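Side-chain contacts in Cg9734-pa (Drosophila melanogaster, PDB 2BK9), which binds heme whose iron is coordinated by two histidines and probably binds or carries oxygen, as other members of the globin family do: residues Q7-T12 / Q74-D79; E14-T19 / D115-A120; E83-I88 / V135-A140. The protein carries 1 engineered substitution. All coordinates share one frame; numbering follows the deposited sequence. Where two conformers were deposited one is given.

Contact 1: Q7-T12 / Q74-D79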
ATOM      1  N   GLN A   7       5.339 -16.369   7.834  1.00  7.51           N
ATOM      2  CA  GLN A   7       5.366 -17.302   6.725  1.00  7.56           C
ATOM      3  C   GLN A   7       4.109 -17.171   5.896  1.00  6.77           C
ATOM      4  O   GLN A   7       4.149 -17.260   4.675  1.00  7.06           O
ATOM      5  CB  GLN A   7       5.552 -18.737   7.263  1.00  8.08           C
ATOM      6  CG  GLN A   7       5.518 -19.805   6.220  1.00  8.75           C
ATOM      7  CD  GLN A   7       6.734 -19.854   5.268  1.00  9.12           C
ATOM      8  OE1 GLN A   7       7.604 -19.003   5.286  1.00  9.23           O
ATOM      9  NE2 GLN A   7       6.770 -20.888   4.414  1.00 10.12           N
ATOM     10  N   LEU A   8       2.967 -17.023   6.541  1.00  7.28           N
ATOM     11  CA  LEU A   8       1.716 -16.868   5.819  1.00  7.21           C
ATOM     12  C   LEU A   8       1.740 -15.635   4.914  1.00  6.44           C
ATOM     13  O   LEU A   8       1.317 -15.686   3.773  1.00  6.11           O
ATOM     14  CB  LEU A   8       0.584 -16.820   6.843  0.50  8.02           C
ATOM     15  CG  LEU A   8      -0.841 -16.809   6.308  0.50  8.05           C
ATOM     16  CD1 LEU A   8      -1.244 -15.330   5.903  0.50  8.64           C
ATOM     17  CD2 LEU A   8      -1.046 -17.907   5.195  0.50  7.80           C
ATOM     18  N   ILE A   9       2.222 -14.527   5.448  1.00  5.70           N
ATOM     19  CA  ILE A   9       2.340 -13.300   4.633  1.00  6.07           C
ATOM     20  C   ILE A   9       3.263 -13.568   3.430  1.00  5.67           C
ATOM     21  O   ILE A   9       2.909 -13.274   2.293  1.00  6.09           O
ATOM     22  CB  ILE A   9       2.850 -12.146   5.481  1.00  7.05           C
ATOM     23  CG1 ILE A   9       1.780 -11.591   6.457  0.50  7.42           C
ATOM     24  CG2 ILE A   9       3.273 -10.970   4.591  1.00  6.94           C
ATOM     25  CD1 ILE A   9       0.792 -10.574   6.037  0.65 12.34           C
ATOM     26  N   LYS A  10       4.413 -14.144   3.681  1.00  6.15           N
ATOM     27  CA  LYS A  10       5.341 -14.387   2.589  1.00  6.81           C
ATOM     28  C   LYS A  10       4.750 -15.259   1.503  1.00  6.38           C
ATOM     29  O   LYS A  10       4.855 -14.952   0.314  1.00  7.11           O
ATOM     30  CB  LYS A  10       6.665 -14.932   3.097  1.00  7.09           C
ATOM     31  CG  LYS A  10       7.481 -13.901   3.830  1.00  8.87           C
ATOM     32  CD  LYS A  10       8.840 -14.462   4.203  1.00 11.10           C
ATOM     33  CE  LYS A  10       9.710 -13.418   4.829  1.00 14.09           C
ATOM     34  NZ  LYS A  10      11.118 -13.800   4.532  1.00 16.83           N
ATOM     35  N   LYS A  11       4.158 -16.361   1.899  1.00  6.59           N
ATOM     36  CA  LYS A  11       3.660 -17.312   0.928  1.00  6.43           C
ATOM     37  C   LYS A  11       2.449 -16.743   0.169  1.00  5.59           C
ATOM     38  O   LYS A  11       2.365 -16.905  -1.033  1.00  7.21           O
ATOM     39  CB  LYS A  11       3.302 -18.619   1.582  1.00  7.79           C
ATOM     40  CG  LYS A  11       4.452 -19.436   2.155  1.00  8.89           C
ATOM     41  CD  LYS A  11       5.606 -19.694   1.184  1.00  9.23           C
ATOM     42  CE  LYS A  11       5.174 -20.493  -0.029  1.00  9.67           C
ATOM     43  NZ  LYS A  11       6.287 -20.744  -0.957  1.00 10.68           N
ATOM     44  N   THR A  12       1.513 -16.101   0.855  1.00  5.95           N
ATOM     45  CA  THR A  12       0.344 -15.546   0.157  1.00  5.50           C
ATOM     46  C   THR A  12       0.709 -14.359  -0.717  1.00  5.87           C
ATOM     47  O   THR A  12       0.053 -14.153  -1.738  1.00  7.34           O
ATOM     48  CB  THR A  12      -0.787 -15.181   1.138  1.00  6.22           C
ATOM     49  OG1 THR A  12      -0.323 -14.247   2.131  1.00  5.47           O
ATOM     50  CG2 THR A  12      -1.367 -16.401   1.821  1.00  7.32           C
ATOM     51  N   GLN A  74      10.024  -8.580   2.690  1.00  7.72           N
ATOM     52  CA  GLN A  74      11.325  -9.195   2.695  1.00  9.08           C
ATOM     53  C   GLN A  74      12.032  -9.155   4.036  1.00  8.81           C
ATOM     54  O   GLN A  74      12.877 -10.009   4.321  1.00 11.49           O
ATOM     55  CB  GLN A  74      12.220  -8.559   1.619  1.00 11.09           C
ATOM     56  CG  GLN A  74      11.920  -9.010   0.234  1.00 14.72           C
ATOM     57  CD  GLN A  74      12.683  -8.262  -0.876  0.70 15.20           C
ATOM     58  OE1 GLN A  74      13.823  -7.784  -0.704  0.70 20.34           O
ATOM     59  NE2 GLN A  74      12.031  -8.163  -2.030  0.70 20.62           N
ATOM     60  N   VAL A  75      11.786  -8.140   4.865  1.00  8.10           N
ATOM     61  CA  VAL A  75      12.497  -8.006   6.121  1.00  8.65           C
ATOM     62  C   VAL A  75      11.874  -8.741   7.286  1.00  7.95           C
ATOM     63  O   VAL A  75      12.459  -8.859   8.343  1.00  9.32           O
ATOM     64  CB  VAL A  75      12.695  -6.513   6.502  1.00  9.86           C
ATOM     65  CG1 VAL A  75      13.274  -5.755   5.352  1.00 11.38           C
ATOM     66  CG2 VAL A  75      11.445  -5.888   7.026  1.00 12.15           C
ATOM     67  N   LEU A  76      10.655  -9.229   7.103  1.00  8.55           N
ATOM     68  CA  LEU A  76       9.925  -9.816   8.231  1.00  8.61           C
ATOM     69  C   LEU A  76      10.580 -11.045   8.846  1.00 10.46           C
ATOM     70  O   LEU A  76      11.074 -11.884   8.107  1.00 12.21           O
ATOM     71  CB  LEU A  76       8.501 -10.164   7.827  1.00  8.79           C
ATOM     72  CG  LEU A  76       7.679  -8.983   7.375  1.00  8.49           C
ATOM     73  CD1 LEU A  76       6.317  -9.512   6.935  1.00  9.55           C
ATOM     74  CD2 LEU A  76       7.511  -7.890   8.427  1.00 10.56           C
ATOM     75  N   GLY A  77      10.466 -11.142  10.179  1.00 12.38           N
ATOM     76  CA  GLY A  77      10.902 -12.269  10.989  1.00 13.49           C
ATOM     77  C   GLY A  77      12.359 -12.378  11.236  1.00 12.96           C
ATOM     78  O   GLY A  77      12.791 -13.351  11.903  0.80 13.52           O
ATOM     79  N   GLN A  78      13.139 -11.441  10.679  1.00 11.29           N
ATOM     80  CA  GLN A  78      14.578 -11.427  10.861  1.00 11.47           C
ATOM     81  C   GLN A  78      15.043 -10.202  11.552  1.00  9.58           C
ATOM     82  O   GLN A  78      14.322  -9.220  11.648  1.00  8.22           O
ATOM     83  CB  GLN A  78      15.193 -11.454   9.528  1.00 10.21           C
ATOM     84  CG  GLN A  78      14.786 -12.710   8.775  1.00 12.86           C
ATOM     85  CD  GLN A  78      15.290 -13.993   9.426  0.80 11.49           C
ATOM     86  OE1 GLN A  78      14.510 -14.969   9.645  0.80 13.67           O
ATOM     87  NE2 GLN A  78      16.573 -14.016   9.742  0.80 13.47           N
ATOM     88  N   ASP A  79      16.278 -10.285  11.998  1.00  9.95           N
ATOM     89  CA  ASP A  79      16.792  -9.232  12.818  1.00  8.86           C
ATOM     90  C   ASP A  79      16.755  -7.943  12.038  1.00  7.43           C
ATOM     91  O   ASP A  79      16.982  -7.945  10.827  1.00  8.82           O
ATOM     92  CB  ASP A  79      18.216  -9.557  13.272  1.00  9.28           C
ATOM     93  CG  ASP A  79      18.308 -10.790  14.163  1.00 10.89           C
ATOM     94  OD1 ASP A  79      17.290 -11.427  14.432  1.00 14.18           O
ATOM     95  OD2 ASP A  79      19.377 -11.123  14.645  1.00 13.24           O
TER
HETATM   96  O   HOH W   1      12.661 -12.154   6.023  1.00 16.28           O

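Contact 2: E14-T19 / D115-A120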
ATOM      1  N   GLU A  14       3.217 -14.204  -2.653  1.00  5.64           N
ATOM      2  CA  GLU A  14       3.791 -14.670  -3.897  1.00  6.15           C
ATOM      3  C   GLU A  14       2.806 -14.510  -5.050  1.00  5.62           C
ATOM      4  O   GLU A  14       3.238 -14.294  -6.179  1.00  6.87           O
ATOM      5  CB  GLU A  14       4.229 -16.142  -3.806  1.00  6.88           C
ATOM      6  CG  GLU A  14       5.374 -16.345  -2.848  1.00  8.04           C
ATOM      7  CD  GLU A  14       5.798 -17.787  -2.720  1.00  9.45           C
ATOM      8  OE1 GLU A  14       5.304 -18.659  -3.455  1.00 13.09           O
ATOM      9  OE2 GLU A  14       6.652 -18.076  -1.869  1.00 11.52           O
ATOM     10  N   ILE A  15       1.514 -14.713  -4.818  1.00  6.05           N
ATOM     11  CA  ILE A  15       0.536 -14.661  -5.907  1.00  6.07           C
ATOM     12  C   ILE A  15       0.408 -13.232  -6.465  1.00  5.52           C
ATOM     13  O   ILE A  15       0.710 -13.008  -7.634  1.00  6.41           O
ATOM     14  CB  ILE A  15      -0.770 -15.290  -5.464  1.00  7.20           C
ATOM     15  CG1 ILE A  15      -0.559 -16.783  -5.296  1.00 10.52           C
ATOM     16  CG2 ILE A  15      -1.878 -15.002  -6.454  1.00  8.25           C
ATOM     17  CD1 ILE A  15      -1.710 -17.505  -4.625  1.00 11.13           C
ATOM     18  N   PRO A  16      -0.007 -12.227  -5.688  1.00  4.85           N
ATOM     19  CA  PRO A  16      -0.177 -10.881  -6.275  1.00  5.10           C
ATOM     20  C   PRO A  16       1.150 -10.289  -6.723  1.00  5.11           C
ATOM     21  O   PRO A  16       1.168  -9.526  -7.695  1.00  5.67           O
ATOM     22  CB  PRO A  16      -0.837 -10.065  -5.163  1.00  5.62           C
ATOM     23  CG  PRO A  16      -0.528 -10.824  -3.901  1.00  6.65           C
ATOM     24  CD  PRO A  16      -0.542 -12.271  -4.320  1.00  5.81           C
ATOM     25  N   VAL A  17       2.257 -10.560  -6.045  1.00  5.02           N
ATOM     26  CA  VAL A  17       3.511  -9.946  -6.426  1.00  5.33           C
ATOM     27  C   VAL A  17       4.040 -10.535  -7.727  1.00  5.44           C
ATOM     28  O   VAL A  17       4.917  -9.934  -8.368  1.00  6.38           O
ATOM     29  CB  VAL A  17       4.586 -10.046  -5.313  1.00  5.48           C
ATOM     30  CG1 VAL A  17       5.273 -11.412  -5.295  1.00  6.62           C
ATOM     31  CG2 VAL A  17       5.592  -8.956  -5.463  1.00  6.60           C
ATOM     32  N   ALA A  18       3.531 -11.688  -8.173  1.00  5.27           N
ATOM     33  CA  ALA A  18       3.933 -12.253  -9.441  1.00  5.73           C
ATOM     34  C   ALA A  18       3.557 -11.341 -10.595  1.00  5.21           C
ATOM     35  O   ALA A  18       4.169 -11.408 -11.663  1.00  6.12           O
ATOM     36  CB  ALA A  18       3.346 -13.606  -9.648  1.00  7.20           C
ATOM     37  N   THR A  19       2.541 -10.507 -10.416  1.00  5.45           N
ATOM     38  CA  THR A  19       2.040  -9.596 -11.450  1.00  5.48           C
ATOM     39  C   THR A  19       1.948  -8.180 -10.911  1.00  5.38           C
ATOM     40  O   THR A  19       0.850  -7.670 -10.678  1.00  5.59           O
ATOM     41  CB  THR A  19       0.685 -10.031 -12.008  1.00  6.70           C
ATOM     42  OG1 THR A  19      -0.228 -10.165 -10.925  1.00  6.60           O
ATOM     43  CG2 THR A  19       0.768 -11.377 -12.674  1.00  7.88           C
ATOM     44  N   ASP A 115      -8.518  -5.266   0.424  1.00  5.52           N
ATOM     45  CA  ASP A 115      -9.513  -5.851  -0.434  1.00  6.07           C
ATOM     46  C   ASP A 115      -8.856  -6.595  -1.616  1.00  5.12           C
ATOM     47  O   ASP A 115      -9.220  -7.721  -1.944  1.00  5.71           O
ATOM     48  CB  ASP A 115     -10.436  -4.749  -0.927  1.00  7.02           C
ATOM     49  CG  ASP A 115     -11.474  -5.224  -1.804  1.00  9.29           C
ATOM     50  OD1 ASP A 115     -12.454  -5.781  -1.255  1.00 11.92           O
ATOM     51  OD2 ASP A 115     -11.389  -5.135  -3.064  1.00  8.81           O
ATOM     52  N   VAL A 116      -7.904  -5.945  -2.269  1.00  5.20           N
ATOM     53  CA  VAL A 116      -7.263  -6.531  -3.423  1.00  5.84           C
ATOM     54  C   VAL A 116      -6.504  -7.796  -3.028  1.00  4.83           C
ATOM     55  O   VAL A 116      -6.580  -8.805  -3.710  1.00  6.08           O
ATOM     56  CB  VAL A 116      -6.371  -5.522  -4.117  1.00  5.98           C
ATOM     57  CG1 VAL A 116      -5.425  -6.204  -5.133  1.00  7.83           C
ATOM     58  CG2 VAL A 116      -7.207  -4.451  -4.799  1.00  6.65           C
ATOM     59  N   LEU A 117      -5.740  -7.755  -1.944  1.00  5.07           N
ATOM     60  CA  LEU A 117      -4.941  -8.886  -1.513  1.00  6.09           C
ATOM     61  C   LEU A 117      -5.820 -10.052  -1.070  1.00  5.62           C
ATOM     62  O   LEU A 117      -5.505 -11.217  -1.346  1.00  6.14           O
ATOM     63  CB  LEU A 117      -3.980  -8.491  -0.437  1.00  8.17           C
ATOM     64  CG  LEU A 117      -2.953  -7.443  -0.906  1.00  9.18           C
ATOM     65  CD1 LEU A 117      -2.022  -7.121   0.257  1.00 13.37           C
ATOM     66  CD2 LEU A 117      -2.145  -7.830  -2.148  1.00 12.05           C
ATOM     67  N   THR A 118      -6.919  -9.736  -0.381  1.00  5.61           N
ATOM     68  CA  THR A 118      -7.825 -10.751   0.069  1.00  6.04           C
ATOM     69  C   THR A 118      -8.357 -11.542  -1.118  1.00  6.11           C
ATOM     70  O   THR A 118      -8.405 -12.768  -1.084  1.00  6.78           O
ATOM     71  CB  THR A 118      -8.940 -10.110   0.916  1.00  6.67           C
ATOM     72  OG1 THR A 118      -8.346  -9.624   2.128  1.00  8.02           O
ATOM     73  CG2 THR A 118      -9.980 -11.132   1.324  1.00  7.40           C
ATOM     74  N   ALA A 119      -8.746 -10.844  -2.171  1.00  5.77           N
ATOM     75  CA  ALA A 119      -9.231 -11.509  -3.363  1.00  6.03           C
ATOM     76  C   ALA A 119      -8.112 -12.230  -4.079  1.00  5.92           C
ATOM     77  O   ALA A 119      -8.260 -13.382  -4.467  1.00  6.68           O
ATOM     78  CB  ALA A 119      -9.932 -10.522  -4.259  1.00  6.97           C
ATOM     79  N   ALA A 120      -6.986 -11.570  -4.290  1.00  6.45           N
ATOM     80  CA  ALA A 120      -5.931 -12.131  -5.121  1.00  6.36           C
ATOM     81  C   ALA A 120      -5.405 -13.442  -4.538  1.00  6.08           C
ATOM     82  O   ALA A 120      -5.151 -14.399  -5.295  1.00  7.35           O
ATOM     83  CB  ALA A 120      -4.816 -11.172  -5.311  1.00  6.86           C
TER

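Contact 3: E83-I88 / V135-A140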
ATOM      1  N   GLU A  83      13.245  -1.903  12.658  1.00  6.13           N
ATOM      2  CA  GLU A  83      14.059  -0.779  12.205  1.00  6.67           C
ATOM      3  C   GLU A  83      13.901  -0.540  10.704  1.00  5.90           C
ATOM      4  O   GLU A  83      13.760   0.588  10.248  1.00  6.51           O
ATOM      5  CB  GLU A  83      15.529  -1.044  12.535  1.00  7.40           C
ATOM      6  CG  GLU A  83      15.836  -1.130  14.014  1.00  9.91           C
ATOM      7  CD  GLU A  83      15.699  -2.509  14.679  1.00  9.43           C
ATOM      8  OE1 GLU A  83      14.988  -3.412  14.201  1.00  9.64           O
ATOM      9  OE2 GLU A  83      16.363  -2.687  15.736  1.00 11.35           O
ATOM     10  N   LYS A  84      13.972  -1.622   9.939  1.00  5.78           N
ATOM     11  CA  LYS A  84      13.888  -1.481   8.503  1.00  6.04           C
ATOM     12  C   LYS A  84      12.499  -1.040   8.063  1.00  5.97           C
ATOM     13  O   LYS A  84      12.375  -0.208   7.144  1.00  6.42           O
ATOM     14  CB  LYS A  84      14.282  -2.782   7.831  1.00  6.24           C
ATOM     15  CG  LYS A  84      15.766  -3.091   7.900  1.00  6.61           C
ATOM     16  CD  LYS A  84      16.107  -4.493   7.407  1.00  8.45           C
ATOM     17  CE  LYS A  84      17.613  -4.752   7.402  1.00  9.32           C
ATOM     18  NZ  LYS A  84      18.389  -3.915   6.517  1.00  9.53           N
ATOM     19  N   LEU A  85      11.451  -1.533   8.718  1.00  5.35           N
ATOM     20  CA  LEU A  85      10.095  -1.053   8.420  1.00  5.65           C
ATOM     21  C   LEU A  85       9.942   0.421   8.750  1.00  5.44           C
ATOM     22  O   LEU A  85       9.339   1.194   8.018  1.00  5.97           O
ATOM     23  CB  LEU A  85       9.042  -1.876   9.141  1.00  6.48           C
ATOM     24  CG  LEU A  85       8.903  -3.321   8.694  1.00  6.08           C
ATOM     25  CD1 LEU A  85       8.002  -4.076   9.628  1.00  8.58           C
ATOM     26  CD2 LEU A  85       8.382  -3.397   7.265  1.00  8.20           C
ATOM     27  N   ASP A  86      10.478   0.824   9.901  1.00  6.15           N
ATOM     28  CA  ASP A  86      10.389   2.217  10.296  1.00  6.43           C
ATOM     29  C   ASP A  86      11.077   3.083   9.241  1.00  6.17           C
ATOM     30  O   ASP A  86      10.567   4.159   8.872  1.00  6.57           O
ATOM     31  CB  ASP A  86      10.989   2.459  11.661  1.00  7.47           C
ATOM     32  CG  ASP A  86      10.682   3.845  12.135  1.00  9.26           C
ATOM     33  OD1 ASP A  86       9.594   4.114  12.607  1.00 12.03           O
ATOM     34  OD2 ASP A  86      11.512   4.745  12.024  1.00 17.94           O
ATOM     35  N   GLU A  87      12.238   2.651   8.757  1.00  6.08           N
ATOM     36  CA  GLU A  87      12.938   3.396   7.735  1.00  6.14           C
ATOM     37  C   GLU A  87      12.108   3.500   6.468  1.00  6.02           C
ATOM     38  O   GLU A  87      11.962   4.579   5.912  1.00  6.73           O
ATOM     39  CB  GLU A  87      14.288   2.736   7.470  1.00  6.89           C
ATOM     40  CG  GLU A  87      15.037   3.445   6.404  1.00  8.14           C
ATOM     41  CD  GLU A  87      16.340   2.779   5.995  1.00 10.30           C
ATOM     42  OE1 GLU A  87      16.666   1.620   6.412  1.00 13.20           O
ATOM     43  OE2 GLU A  87      17.068   3.403   5.195  1.00 10.49           O
ATOM     44  N   ILE A  88      11.653   2.372   5.956  1.00  5.66           N
ATOM     45  CA  ILE A  88      10.912   2.339   4.699  1.00  5.44           C
ATOM     46  C   ILE A  88       9.736   3.311   4.777  1.00  5.70           C
ATOM     47  O   ILE A  88       9.505   4.123   3.881  1.00  5.90           O
ATOM     48  CB  ILE A  88      10.460   0.912   4.392  1.00  5.90           C
ATOM     49  CG1 ILE A  88      11.672   0.022   4.017  1.00  6.99           C
ATOM     50  CG2 ILE A  88       9.404   0.894   3.326  1.00  6.80           C
ATOM     51  CD1 ILE A  88      11.381  -1.454   4.079  1.00  7.98           C
ATOM     52  N   VAL A 135      -0.341  -4.301   7.794  1.00  6.42           N
ATOM     53  CA  VAL A 135      -0.681  -3.014   7.269  1.00  6.67           C
ATOM     54  C   VAL A 135      -0.902  -1.985   8.378  1.00  7.02           C
ATOM     55  O   VAL A 135      -0.481  -0.822   8.248  1.00  7.37           O
ATOM     56  CB  VAL A 135      -1.885  -3.123   6.299  1.00  8.17           C
ATOM     57  CG1 VAL A 135      -2.319  -1.775   5.807  1.00 12.18           C
ATOM     58  CG2 VAL A 135      -1.520  -3.986   5.117  1.00  8.98           C
ATOM     59  N   ASP A 136      -1.564  -2.372   9.452  1.00  7.02           N
ATOM     60  CA  ASP A 136      -1.733  -1.449  10.554  1.00  7.51           C
ATOM     61  C   ASP A 136      -0.416  -1.038  11.155  1.00  6.96           C
ATOM     62  O   ASP A 136      -0.232   0.116  11.554  1.00  7.31           O
ATOM     63  CB  ASP A 136      -2.600  -2.081  11.631  1.00 10.10           C
ATOM     64  CG  ASP A 136      -4.028  -2.164  11.258  0.80 14.39           C
ATOM     65  OD1 ASP A 136      -4.456  -1.495  10.285  0.80 18.12           O
ATOM     66  OD2 ASP A 136      -4.787  -2.905  11.906  0.80 17.29           O
ATOM     67  N   HIS A 137       0.544  -1.947  11.239  1.00  6.36           N
ATOM     68  CA  HIS A 137       1.867  -1.610  11.728  1.00  6.83           C
ATOM     69  C   HIS A 137       2.512  -0.560  10.895  1.00  6.50           C
ATOM     70  O   HIS A 137       3.024   0.454  11.390  1.00  7.09           O
ATOM     71  CB  HIS A 137       2.755  -2.843  11.842  1.00  7.71           C
ATOM     72  CG  HIS A 137       4.088  -2.541  12.417  1.00  7.02           C
ATOM     73  ND1 HIS A 137       4.294  -2.434  13.770  1.00 10.05           N
ATOM     74  CD2 HIS A 137       5.250  -2.193  11.824  1.00  7.39           C
ATOM     75  CE1 HIS A 137       5.558  -2.121  13.984  1.00 10.34           C
ATOM     76  NE2 HIS A 137       6.161  -1.948  12.821  1.00  9.25           N
ATOM     77  N   VAL A 138       2.507  -0.772   9.580  1.00  5.67           N
ATOM     78  CA  VAL A 138       3.172   0.200   8.737  1.00  6.76           C
ATOM     79  C   VAL A 138       2.432   1.544   8.726  1.00  6.28           C
ATOM     80  O   VAL A 138       3.054   2.579   8.648  1.00  6.88           O
ATOM     81  CB  VAL A 138       3.560  -0.332   7.335  1.00  9.02           C
ATOM     82  CG1 VAL A 138       4.371  -1.595   7.469  1.00  9.15           C
ATOM     83  CG2 VAL A 138       2.414  -0.550   6.516  1.00  9.80           C
ATOM     84  N   TYR A 139       1.120   1.512   8.840  1.00  6.96           N
ATOM     85  CA  TYR A 139       0.333   2.764   8.957  1.00  7.59           C
ATOM     86  C   TYR A 139       0.655   3.506  10.239  1.00  7.72           C
ATOM     87  O   TYR A 139       0.647   4.751  10.241  1.00  8.08           O
ATOM     88  CB  TYR A 139      -1.159   2.480   8.843  1.00  8.24           C
ATOM     89  CG  TYR A 139      -1.627   2.586   7.430  1.00  7.01           C
ATOM     90  CD1 TYR A 139      -0.984   1.942   6.365  1.00  9.07           C
ATOM     91  CD2 TYR A 139      -2.712   3.362   7.104  1.00  8.44           C
ATOM     92  CE1 TYR A 139      -1.384   2.054   5.057  1.00  9.50           C
ATOM     93  CE2 TYR A 139      -3.122   3.484   5.751  1.00  7.84           C
ATOM     94  CZ  TYR A 139      -2.414   2.865   4.747  1.00  7.70           C
ATOM     95  OH  TYR A 139      -2.780   2.973   3.429  1.00  8.55           O
ATOM     96  N   ALA A 140       0.937   2.794  11.330  1.00  6.47           N
ATOM     97  CA  ALA A 140       1.401   3.458  12.558  1.00  7.11           C
ATOM     98  C   ALA A 140       2.652   4.269  12.269  1.00  6.50           C
ATOM     99  O   ALA A 140       2.796   5.376  12.766  1.00  7.23           O
TER

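Contact 1: Q7-T12 / Q74-D79
Lys-10 NZ, Gln-74 O and Leu-76 O all bind the same water. Lys-10 NZ donates to the water oxygen at 2.7 Å. The water passes its own protons to the two carbonyls, 2.7 Å from Gln-74 O and 2.6 Å from Leu-76 O. Lys-10 NZ itself stays 4.2 Å from Gln-74 O, so the water does the bridging. Lys-10 gets there because its chain runs extended beyond CG. Its CE lies along the way, 3.9 Å from Leu-76 O. Beside this polar patch is a small apolar touch. Ile-9 was deposited in two conformers. In the one given, Ile-9 CG2 meets Leu-76 CD1 at 4.1 Å and the side chains cross at a slant; the touch may not persist in both. Ile-9 also packs on Trp-131 and Leu-134 of helix 125-143. Trp-131 NE1 bonds Thr-12 OG1, which in turn bonds Leu-8 O one helical turn back. The loop side is shaped by a type II beta turn from Val-75 to Gln-78, with Gly-77 at positive phi (76°). The contact joins the first helix of the globin fold, 3-17, to the end of helix 56-75, where the chain enters the EF corner.

Contact 2: E14-T19 / D115-A120
The ring of Pro-16 meets helix 103-120 in two places. Ala-120 CB stands over one face of the ring, 4.1 Å from Pro-16 CB. Leu-117 CD2 sits near the ring plane, beside CB and CG, 3.8 Å from Pro-16 CG and 4.0 Å from Pro-16 CB. The proline and leucine side chains cross at about a right angle. On the leucine, the CD2 methyl makes the touch. Leu-117 does not leave its backbone pointing straight at the proline. Its CG lies beside its own backbone N (chi1 -63°), and this brings the end of the chain closer. Ile-15 adds a third touch on the exposed side. Its CG2, set anti to its backbone N, lies 3.5 Å from Ala-120 O, a methyl group against a carbonyl. Ile-15 also touches Ser-121.

The closest backbone approach is also here, with the CA atoms of Pro-16 and Ala-120 6.0 Å apart. The small side chain of Ala-120 is consistent with this close approach. Pro-16 has no N-H to give, and helix 3-17 is kinked at residues 15 and 16. Further on, Ala-18 N bonds Ile-15 O at 3.2 Å and makes a weak bond to Glu-14 O. Thr-19 N bonds Pro-16 O, three residues back. Ser-23 OG is also bonded to Pro-16 O, which ties the end of this helix to the start of helix 20-34.

Several helices surround the contact. Leu-117 also packs on Trp-131 of helix 125-143, while Val-116 faces Ala-26 and Ile-27 of helix 20-34. Val-17, on another side of helix 3-17, touches Ile-66 and Asp-70 of helix 56-75.

Contact 3: E83-I88 / V135-A140
This is the pairing of the F and H helices of the globin fold, 81-96 and 125-143. Helix 81-96 also carries His-96, one of the two axial ligands of the heme iron. Leu-85 is the residue through which segment 83-88 touches segment 135-140. Its two methyls are split between two partners. CD1 lies 4.0 Å from His-137 CD2 and approaches the imidazole obliquely. The leucine and histidine side chains cross at about a right angle. The bond to CB of His-137 does not point at helix 81-96, but CG is anti to the backbone N (chi1 -177°), and this brings the ring nearer. The imidazole is exposed. The side chain of His-137 comes within about 4 Å of a bound cyclohexylpropylsulfonate molecule, probably from the crystallisation liquor. Leu-85 and Val-138 are buried. The backbones come closest at this pair, with CA atoms 7.0 Å apart. Val-138 also packs on Trp-89, and its side chain is about 7 Å from the heme, so the inner edge of the contact lies near the heme pocket. Asp-86 makes a salt bridge with Lys-144, a second link from helix 81-96 toward the C-terminal end of the chain. The second leucine methyl, Leu-85 CD2, makes a looser apolar contact with Val-138 CG1 at 4.4 Å.

How the contacts relate
The three contacts join five of the six helices of this all-helical globin. Contacts 1 and 2 share helix 3-17, on successive segments, and their centres are 15 Å apart. Contact 1 closes before contact 3 opens, while contact 2 crosses each of the others along the chain. Contacts 1 and 3 have centres 14 Å apart and touch directly. Val-75 CG2 lies 4.0 Å from Leu-85 CD2, and Leu-76 CD2 lies 4.0 Å from Leu-85 CD1, so Leu-85 packs on the corner between helices 56-75 and 81-96. Contacts 2 and 3 are about 20 Å apart between centres and do not touch. Together they span the globin fold from its first helix to its last.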